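Local coordinates for envelope polyprotein (Puumala orthohantavirus, PDB 5FXU) that forms the ectodomain of the hantaviral Gn glycoprotein, a glycosylated part of the antigenic viral surface that probably works together with its partner glycoprotein in cell entry, at residues Ala276-Gly281 / Ala300-Pro305; Asp113-Gln118 / Leu306-Gly311. All coordinates share one frame; numbering follows the deposited sequence.

Interaction 1 (Ala276-Gly281 / Ala300-Pro305). With NAG (2-acetamido-2-deoxy-beta-D-glucopyranose), chain C.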
ATOM      1  N   ALA A 276       3.785 -16.323  16.342  1.00 78.59           N
ATOM      2  CA  ALA A 276       4.585 -16.462  15.131  1.00 78.22           C
ATOM      3  C   ALA A 276       3.739 -17.051  14.009  1.00 77.23           C
ATOM      4  O   ALA A 276       2.868 -17.892  14.246  1.00 81.31           O
ATOM      5  CB  ALA A 276       5.823 -17.323  15.384  1.00 78.42           C
ATOM      6  N   MET A 277       4.004 -16.609  12.782  1.00 73.31           N
ATOM      7  CA  MET A 277       3.239 -17.061  11.620  1.00 66.44           C
ATOM      8  C   MET A 277       3.713 -18.447  11.209  1.00 63.56           C
ATOM      9  O   MET A 277       4.909 -18.674  11.106  1.00 63.87           O
ATOM     10  CB  MET A 277       3.410 -16.069  10.471  1.00 63.22           C
ATOM     11  CG  MET A 277       2.567 -16.364   9.242  1.00 61.90           C
ATOM     12  SD  MET A 277       2.787 -15.207   7.874  1.00 58.34           S
ATOM     13  CE  MET A 277       4.405 -15.734   7.312  1.00 60.13           C
ATOM     14  N   ARG A 278       2.769 -19.358  10.966  1.00 61.87           N
ATOM     15  CA  ARG A 278       3.062 -20.766  10.679  1.00 60.68           C
ATOM     16  C   ARG A 278       2.561 -21.150   9.277  1.00 56.66           C
ATOM     17  O   ARG A 278       1.367 -21.116   9.000  1.00 53.06           O
ATOM     18  CB  ARG A 278       2.443 -21.665  11.767  1.00 65.14           C
ATOM     19  CG  ARG A 278       2.388 -23.145  11.418  1.00 69.92           C
ATOM     20  CD  ARG A 278       2.026 -24.040  12.602  1.00 76.61           C
ATOM     21  NE  ARG A 278       1.518 -25.333  12.095  1.00 81.44           N
ATOM     22  CZ  ARG A 278       1.206 -26.394  12.842  1.00 84.46           C
ATOM     23  NH1 ARG A 278       1.344 -26.367  14.166  1.00 84.92           N
ATOM     24  NH2 ARG A 278       0.761 -27.504  12.252  1.00 85.66           N
ATOM     25  N   ILE A 279       3.488 -21.557   8.416  1.00 54.92           N
ATOM     26  CA  ILE A 279       3.186 -21.921   7.034  1.00 53.36           C
ATOM     27  C   ILE A 279       2.688 -23.361   6.953  1.00 51.32           C
ATOM     28  O   ILE A 279       3.265 -24.243   7.564  1.00 52.40           O
ATOM     29  CB  ILE A 279       4.411 -21.671   6.134  1.00 53.30           C
ATOM     30  CG1 ILE A 279       4.511 -20.164   5.897  1.00 55.64           C
ATOM     31  CG2 ILE A 279       4.285 -22.401   4.816  1.00 52.95           C
ATOM     32  CD1 ILE A 279       5.858 -19.707   5.410  1.00 58.32           C
ATOM     33  N   ILE A 280       1.608 -23.563   6.192  1.00 48.87           N
ATOM     34  CA  ILE A 280       0.886 -24.828   6.118  1.00 47.71           C
ATOM     35  C   ILE A 280       1.067 -25.478   4.762  1.00 47.64           C
ATOM     36  O   ILE A 280       1.292 -26.667   4.691  1.00 50.07           O
ATOM     37  CB  ILE A 280      -0.641 -24.654   6.368  1.00 48.04           C
ATOM     38  CG1 ILE A 280      -0.949 -23.823   7.619  1.00 46.90           C
ATOM     39  CG2 ILE A 280      -1.324 -26.005   6.504  1.00 48.65           C
ATOM     40  CD1 ILE A 280      -0.487 -24.426   8.931  1.00 47.55           C
ATOM     41  N   GLY A 281       0.916 -24.728   3.680  1.00 47.77           N
ATOM     42  CA  GLY A 281       1.159 -25.282   2.356  1.00 48.58           C
ATOM     43  C   GLY A 281       0.598 -24.488   1.204  1.00 48.62           C
ATOM     44  O   GLY A 281      -0.046 -23.459   1.417  1.00 49.89           O
ATOM     45  N   ALA A 300      -0.976 -20.932   2.226  1.00 33.29           N
ATOM     46  CA  ALA A 300      -1.835 -20.907   3.384  1.00 33.46           C
ATOM     47  C   ALA A 300      -0.987 -20.849   4.636  1.00 33.66           C
ATOM     48  O   ALA A 300       0.038 -21.535   4.731  1.00 33.21           O
ATOM     49  CB  ALA A 300      -2.711 -22.152   3.421  1.00 34.88           C
ATOM     50  N   PHE A 301      -1.444 -20.062   5.609  1.00 33.05           N
ATOM     51  CA  PHE A 301      -0.803 -20.014   6.889  1.00 33.54           C
ATOM     52  C   PHE A 301      -1.830 -19.898   8.020  1.00 35.00           C
ATOM     53  O   PHE A 301      -3.009 -19.595   7.796  1.00 33.79           O
ATOM     54  CB  PHE A 301       0.169 -18.844   6.945  1.00 32.48           C
ATOM     55  CG  PHE A 301      -0.498 -17.510   7.029  1.00 31.82           C
ATOM     56  CD1 PHE A 301      -0.864 -16.829   5.873  1.00 30.98           C
ATOM     57  CD2 PHE A 301      -0.771 -16.922   8.266  1.00 31.57           C
ATOM     58  CE1 PHE A 301      -1.468 -15.575   5.948  1.00 30.52           C
ATOM     59  CE2 PHE A 301      -1.386 -15.680   8.336  1.00 31.42           C
ATOM     60  CZ  PHE A 301      -1.734 -15.010   7.179  1.00 30.52           C
ATOM     61  N   SER A 302      -1.339 -20.126   9.234  1.00 36.98           N
ATOM     62  CA  SER A 302      -2.077 -19.834  10.454  1.00 40.21           C
ATOM     63  C   SER A 302      -1.187 -19.063  11.407  1.00 41.84           C
ATOM     64  O   SER A 302       0.032 -19.001  11.237  1.00 44.14           O
ATOM     65  CB  SER A 302      -2.584 -21.117  11.121  1.00 41.13           C
ATOM     66  OG  SER A 302      -1.501 -21.929  11.508  1.00 41.60           O
ATOM     67  N   GLY A 303      -1.818 -18.479  12.405  1.00 43.42           N
ATOM     68  CA  GLY A 303      -1.137 -17.709  13.396  1.00 45.21           C
ATOM     69  C   GLY A 303      -1.320 -16.252  13.088  1.00 47.13           C
ATOM     70  O   GLY A 303      -2.259 -15.847  12.404  1.00 46.45           O
ATOM     71  N   ASN A 304      -0.384 -15.465  13.580  1.00 51.01           N
ATOM     72  CA  ASN A 304      -0.523 -14.031  13.545  1.00 53.50           C
ATOM     73  C   ASN A 304      -0.383 -13.522  12.125  1.00 50.17           C
ATOM     74  O   ASN A 304       0.568 -13.878  11.419  1.00 48.31           O
ATOM     75  CB  ASN A 304       0.404 -13.333  14.529  1.00 60.10           C
ATOM     76  CG  ASN A 304       0.205 -13.842  15.965  1.00 64.23           C
ATOM     77  OD1 ASN A 304       0.545 -14.991  16.290  1.00 70.27           O
ATOM     78  ND2 ASN A 304      -0.390 -13.009  16.810  1.00 65.61           N
ATOM     79  N   PRO A 305      -1.366 -12.735  11.674  1.00 48.14           N
ATOM     80  CA  PRO A 305      -1.243 -12.144  10.352  1.00 47.66           C
ATOM     81  C   PRO A 305       0.020 -11.305  10.297  1.00 48.56           C
ATOM     82  O   PRO A 305       0.376 -10.670  11.288  1.00 54.70           O
ATOM     83  CB  PRO A 305      -2.490 -11.284  10.239  1.00 47.93           C
ATOM     84  CG  PRO A 305      -2.916 -11.030  11.641  1.00 49.24           C
ATOM     85  CD  PRO A 305      -2.586 -12.295  12.361  1.00 49.04           C
TER
HETATM   86  C1  NAG C   1      -5.639 -15.025  13.982  1.00 40.73           C
HETATM   87  C2  NAG C   1      -5.508 -16.376  14.672  1.00 47.95           C
HETATM   88  C3  NAG C   1      -6.057 -16.299  16.091  1.00 52.59           C
HETATM   89  C4  NAG C   1      -5.609 -15.062  16.886  1.00 55.98           C
HETATM   90  C5  NAG C   1      -5.556 -13.789  16.021  1.00 53.20           C
HETATM   91  C6  NAG C   1      -4.802 -12.613  16.643  1.00 51.18           C
HETATM   92  C7  NAG C   1      -5.739 -18.513  13.474  1.00 43.80           C
HETATM   93  C8  NAG C   1      -6.724 -19.394  12.778  1.00 43.26           C
HETATM   94  N2  NAG C   1      -6.272 -17.389  13.960  1.00 44.72           N
HETATM   95  O3  NAG C   1      -5.681 -17.497  16.770  1.00 50.27           O
HETATM   96  O4  NAG C   1      -6.622 -14.944  17.899  1.00 67.73           O
HETATM   97  O5  NAG C   1      -4.925 -14.081  14.767  1.00 46.13           O
HETATM   98  O6  NAG C   1      -3.390 -12.819  16.508  1.00 54.07           O
HETATM   99  O7  NAG C   1      -4.559 -18.828  13.568  1.00 43.87           O
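Met277 and Phe301 meet where the beta hairpin of strands 278-285 and 296-302 begins to open, an antiparallel pairing that also carries a classic beta bulge. The methionine can be followed outward from the backbone. Its CB rests against the carbonyl oxygen of Asn304, and CG, placed anti to the backbone N (chi1 -175°), reaches Phe301 CD2 at 3.5 Å. From there SD passes over one face of the Phe301 ring, 4.1 Å from its centroid and displaced toward the rim, which makes a Met-aromatic contact; a bend at chi3 (73°) then turns the terminal CE away from the ring. Ile328 of strand 327-329, the third strand of this sheet, packs against both side chains.

Between the backbones, Arg278 and Ser302 form a hydrogen-bonded pair: Arg278 N donates to Ser302 O at 2.8 Å and Ser302 N returns a bond to Arg278 O. Ile279 and Phe301 follow as a non-hydrogen-bonded pair. The bulge comes next, because Ile280 and Gly281 both face Ala300. Ala300 O accepts a bond from Ile280 N at 3.0 Å and a weak one from Gly281 N, while Ala300 N closes the pair on Gly281 O.

Beyond the hairpin pairing the chain turns toward the sugar attached to Asn117. Gly303 CA packs 4.1 Å from Ala276 O, and Gly303 N donates to the acetamide oxygen O7 of the NAG at 3.0 Å.

Interaction 2 (Asp113-Gln118 / Leu306-Gly311). With NAG (2-acetamido-2-deoxy-beta-D-glucopyranose), chain C.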
ATOM      1  N   ASP A 113      -5.766  -0.719   4.838  1.00 32.24           N
ATOM      2  CA  ASP A 113      -5.503  -2.020   4.228  1.00 32.96           C
ATOM      3  C   ASP A 113      -5.743  -3.082   5.318  1.00 33.01           C
ATOM      4  O   ASP A 113      -5.851  -2.730   6.497  1.00 33.68           O
ATOM      5  CB  ASP A 113      -4.060  -2.081   3.651  1.00 33.44           C
ATOM      6  CG  ASP A 113      -3.894  -3.161   2.534  1.00 34.62           C
ATOM      7  OD1 ASP A 113      -4.826  -4.014   2.413  1.00 34.65           O
ATOM      8  OD2 ASP A 113      -2.839  -3.159   1.786  1.00 33.72           O
ATOM      9  N   LEU A 114      -5.808  -4.359   4.936  1.00 32.44           N
ATOM     10  CA  LEU A 114      -6.139  -5.456   5.866  1.00 32.69           C
ATOM     11  C   LEU A 114      -5.049  -6.512   5.842  1.00 31.19           C
ATOM     12  O   LEU A 114      -4.592  -6.885   4.782  1.00 30.17           O
ATOM     13  CB  LEU A 114      -7.444  -6.124   5.479  1.00 33.19           C
ATOM     14  CG  LEU A 114      -8.672  -5.233   5.392  1.00 34.76           C
ATOM     15  CD1 LEU A 114      -9.844  -5.969   4.760  1.00 36.32           C
ATOM     16  CD2 LEU A 114      -9.030  -4.739   6.772  1.00 35.70           C
ATOM     17  N   SER A 115      -4.641  -6.954   7.028  1.00 30.15           N
ATOM     18  CA  SER A 115      -3.666  -7.998   7.200  1.00 30.20           C
ATOM     19  C   SER A 115      -4.403  -9.019   8.045  1.00 31.38           C
ATOM     20  O   SER A 115      -4.711  -8.740   9.203  1.00 32.46           O
ATOM     21  CB  SER A 115      -2.413  -7.504   7.924  1.00 29.39           C
ATOM     22  OG  SER A 115      -1.749  -6.518   7.169  1.00 28.62           O
ATOM     23  N   CYS A 116      -4.662 -10.188   7.468  1.00 31.20           N
ATOM     24  CA  CYS A 116      -5.616 -11.141   8.017  1.00 32.64           C
ATOM     25  C   CYS A 116      -5.107 -12.593   8.038  1.00 31.18           C
ATOM     26  O   CYS A 116      -4.379 -13.029   7.148  1.00 29.46           O
ATOM     27  CB  CYS A 116      -6.855 -11.136   7.147  1.00 34.53           C
ATOM     28  SG  CYS A 116      -7.610  -9.537   6.844  1.00 36.56           S
ATOM     29  N   ASN A 117      -5.519 -13.334   9.045  1.00 31.00           N
ATOM     30  CA  ASN A 117      -5.425 -14.795   9.018  1.00 31.40           C
ATOM     31  C   ASN A 117      -6.821 -15.292   8.711  1.00 31.11           C
ATOM     32  O   ASN A 117      -7.667 -14.491   8.336  1.00 29.45           O
ATOM     33  CB  ASN A 117      -4.794 -15.349  10.308  1.00 33.28           C
ATOM     34  CG  ASN A 117      -5.634 -15.107  11.554  1.00 35.84           C
ATOM     35  OD1 ASN A 117      -6.835 -14.823  11.479  1.00 34.47           O
ATOM     36  ND2 ASN A 117      -4.994 -15.220  12.709  1.00 40.23           N
ATOM     37  N   GLN A 118      -7.087 -16.587   8.873  1.00 31.67           N
ATOM     38  CA  GLN A 118      -8.439 -17.120   8.609  1.00 32.09           C
ATOM     39  C   GLN A 118      -9.580 -16.489   9.409  1.00 32.31           C
ATOM     40  O   GLN A 118     -10.688 -16.383   8.907  1.00 31.08           O
ATOM     41  CB  GLN A 118      -8.476 -18.629   8.860  1.00 33.33           C
ATOM     42  CG  GLN A 118      -7.730 -19.453   7.849  1.00 32.61           C
ATOM     43  CD  GLN A 118      -7.492 -20.835   8.375  1.00 33.12           C
ATOM     44  OE1 GLN A 118      -6.749 -20.998   9.338  1.00 34.79           O
ATOM     45  NE2 GLN A 118      -8.087 -21.838   7.742  1.00 32.68           N
ATOM     46  N   LEU A 306       0.744 -11.371   9.204  1.00 45.80           N
ATOM     47  CA  LEU A 306       2.010 -10.677   9.108  1.00 44.96           C
ATOM     48  C   LEU A 306       1.983  -9.671   7.945  1.00 41.96           C
ATOM     49  O   LEU A 306       2.188  -8.483   8.151  1.00 43.03           O
ATOM     50  CB  LEU A 306       3.129 -11.687   8.952  1.00 46.76           C
ATOM     51  CG  LEU A 306       4.549 -11.203   9.251  1.00 49.93           C
ATOM     52  CD1 LEU A 306       4.691 -10.711  10.687  1.00 52.06           C
ATOM     53  CD2 LEU A 306       5.526 -12.343   9.004  1.00 51.73           C
ATOM     54  N   TYR A 307       1.687 -10.146   6.747  1.00 38.84           N
ATOM     55  CA  TYR A 307       1.588  -9.296   5.560  1.00 36.50           C
ATOM     56  C   TYR A 307       0.145  -8.870   5.326  1.00 34.97           C
ATOM     57  O   TYR A 307      -0.781  -9.436   5.880  1.00 34.56           O
ATOM     58  CB  TYR A 307       2.114 -10.051   4.339  1.00 36.04           C
ATOM     59  CG  TYR A 307       3.508 -10.607   4.535  1.00 36.83           C
ATOM     60  CD1 TYR A 307       4.562  -9.765   4.843  1.00 37.13           C
ATOM     61  CD2 TYR A 307       3.770 -11.970   4.403  1.00 38.08           C
ATOM     62  CE1 TYR A 307       5.837 -10.257   5.035  1.00 38.36           C
ATOM     63  CE2 TYR A 307       5.044 -12.476   4.589  1.00 38.85           C
ATOM     64  CZ  TYR A 307       6.069 -11.608   4.908  1.00 39.49           C
ATOM     65  OH  TYR A 307       7.330 -12.087   5.126  1.00 42.75           O
ATOM     66  N   THR A 308      -0.035  -7.889   4.460  1.00 32.94           N
ATOM     67  CA  THR A 308      -1.347  -7.519   3.995  1.00 32.38           C
ATOM     68  C   THR A 308      -1.954  -8.671   3.194  1.00 32.20           C
ATOM     69  O   THR A 308      -1.228  -9.480   2.617  1.00 33.46           O
ATOM     70  CB  THR A 308      -1.307  -6.218   3.124  1.00 32.33           C
ATOM     71  OG1 THR A 308      -0.483  -6.407   1.978  1.00 32.23           O
ATOM     72  CG2 THR A 308      -0.786  -5.047   3.915  1.00 32.27           C
ATOM     73  N   SER A 309      -3.277  -8.707   3.132  1.00 30.95           N
ATOM     74  CA  SER A 309      -4.021  -9.784   2.498  1.00 30.85           C
ATOM     75  C   SER A 309      -4.776  -9.288   1.272  1.00 30.34           C
ATOM     76  O   SER A 309      -5.698  -9.954   0.825  1.00 30.16           O
ATOM     77  CB  SER A 309      -5.026 -10.364   3.492  1.00 32.64           C
ATOM     78  OG  SER A 309      -4.427 -10.599   4.748  1.00 34.39           O
ATOM     79  N   THR A 310      -4.373  -8.153   0.703  1.00 28.97           N
ATOM     80  CA  THR A 310      -5.072  -7.577  -0.455  1.00 29.18           C
ATOM     81  C   THR A 310      -4.122  -7.391  -1.649  1.00 28.66           C
ATOM     82  O   THR A 310      -2.945  -7.080  -1.484  1.00 27.00           O
ATOM     83  CB  THR A 310      -5.666  -6.216  -0.116  1.00 29.42           C
ATOM     84  OG1 THR A 310      -4.613  -5.379   0.362  1.00 30.99           O
ATOM     85  CG2 THR A 310      -6.742  -6.330   0.977  1.00 30.25           C
ATOM     86  N   GLY A 311      -4.647  -7.615  -2.843  1.00 28.89           N
ATOM     87  CA  GLY A 311      -3.894  -7.371  -4.059  1.00 28.90           C
ATOM     88  C   GLY A 311      -4.754  -7.443  -5.299  1.00 29.46           C
ATOM     89  O   GLY A 311      -5.975  -7.536  -5.214  1.00 28.22           O
TER
HETATM   90  C1  NAG C   1      -5.639 -15.025  13.982  1.00 40.73           C
HETATM   91  C2  NAG C   1      -5.508 -16.376  14.672  1.00 47.95           C
HETATM   92  C3  NAG C   1      -6.057 -16.299  16.091  1.00 52.59           C
HETATM   93  C4  NAG C   1      -5.609 -15.062  16.886  1.00 55.98           C
HETATM   94  C5  NAG C   1      -5.556 -13.789  16.021  1.00 53.20           C
HETATM   95  C6  NAG C   1      -4.802 -12.613  16.643  1.00 51.18           C
HETATM   96  C7  NAG C   1      -5.739 -18.513  13.474  1.00 43.80           C
HETATM   97  C8  NAG C   1      -6.724 -19.394  12.778  1.00 43.26           C
HETATM   98  N2  NAG C   1      -6.272 -17.389  13.960  1.00 44.72           N
HETATM   99  O3  NAG C   1      -5.681 -17.497  16.770  1.00 50.27           O
HETATM  100  O4  NAG C   1      -6.622 -14.944  17.899  1.00 67.73           O
HETATM  101  O5  NAG C   1      -4.925 -14.081  14.767  1.00 46.13           O
HETATM  102  O6  NAG C   1      -3.390 -12.819  16.508  1.00 54.07           O
HETATM  103  O7  NAG C   1      -4.559 -18.828  13.568  1.00 43.87           O
HETATM  104  O   HOH W   1      -1.834  -4.919   0.213  1.00 24.17           O
HETATM  105  O   HOH W   2       0.785  -5.928   7.868  1.00 32.11           O
HETATM  106  O   HOH W   3      -3.427 -13.063   4.338  1.00 35.35           O
HETATM  107  O   HOH W   4      -1.670 -11.778   6.833  1.00 42.30           O
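Tyr307 O lies over Ser115 CB, 3.3 Å away, where segment 306-311 passes strand 107-116 at a steep angle, a buried crossing held by polar groups instead of regular beta pairing. Just before it, Leu306 O takes a water bond, and the same water reaches Ser115 OG. A second water lies within bonding distance of both Tyr307 O and Cys116 O. Thr308 CA makes a CA-H...O contact with Leu114 O at 3.4 Å, while Thr308 CG2 meets Asp113 OD2 and Ser115 OG. The Thr308 hydroxyl donates to a water that in turn donates to Asp113 OD2 and Thr310 O, tying three residues together.

Ser309 bonds through both backbone and side chain. Its N donates to Leu114 O at 2.8 Å, and its OG, set beside its own backbone N by a chi1 of -47°, accepts from Cys116 N at 2.8 Å. At Thr310 the hydroxyl donates to Asp113 OD1 across a very short 2.5 Å. That oxygen also accepts Leu114 N on its anti side, 31° out of the carboxylate plane; two donors thus grip OD1, which probably restrains rotation of the carboxylate about CB-CG. These bonds, with the water on OD2, would be expected to favour the ionised carboxylate.

Strand 107-116 runs on to Asn117, which carries the NAG through ND2-C1 (1.4 Å). Asp113 OD2 has a further partner in Thr344 of strand 340-354, whose Leu343 packs on Thr310. Gly311 lies in strand 310-313 and is backbone-bonded to Ile322 of strand 321-323, while Asp113 and Ser115 pair with strand 120-130.

Overall arrangement
The two contacts lie side by side, their centres 12 Å apart, and segment 300-305 of interaction 1 runs directly into segment 306-311 of interaction 2. Interaction 1 is a surface hairpin; interaction 2 is buried, about 11 Å from the centre of the chain against 21 Å for the hairpin. They touch where Gly303 O lies 2.8 Å from Asn117 ND2, a probable hydrogen bond, and where Phe301 CZ packs 3.3 Å from Cys116 O. The N-linked NAG is common to both: interaction 2 supplies its attachment point and interaction 1 a backbone bond. Thr119 also bonds the sugar, and the Cys116-Cys121 disulfide spans the turn that carries it.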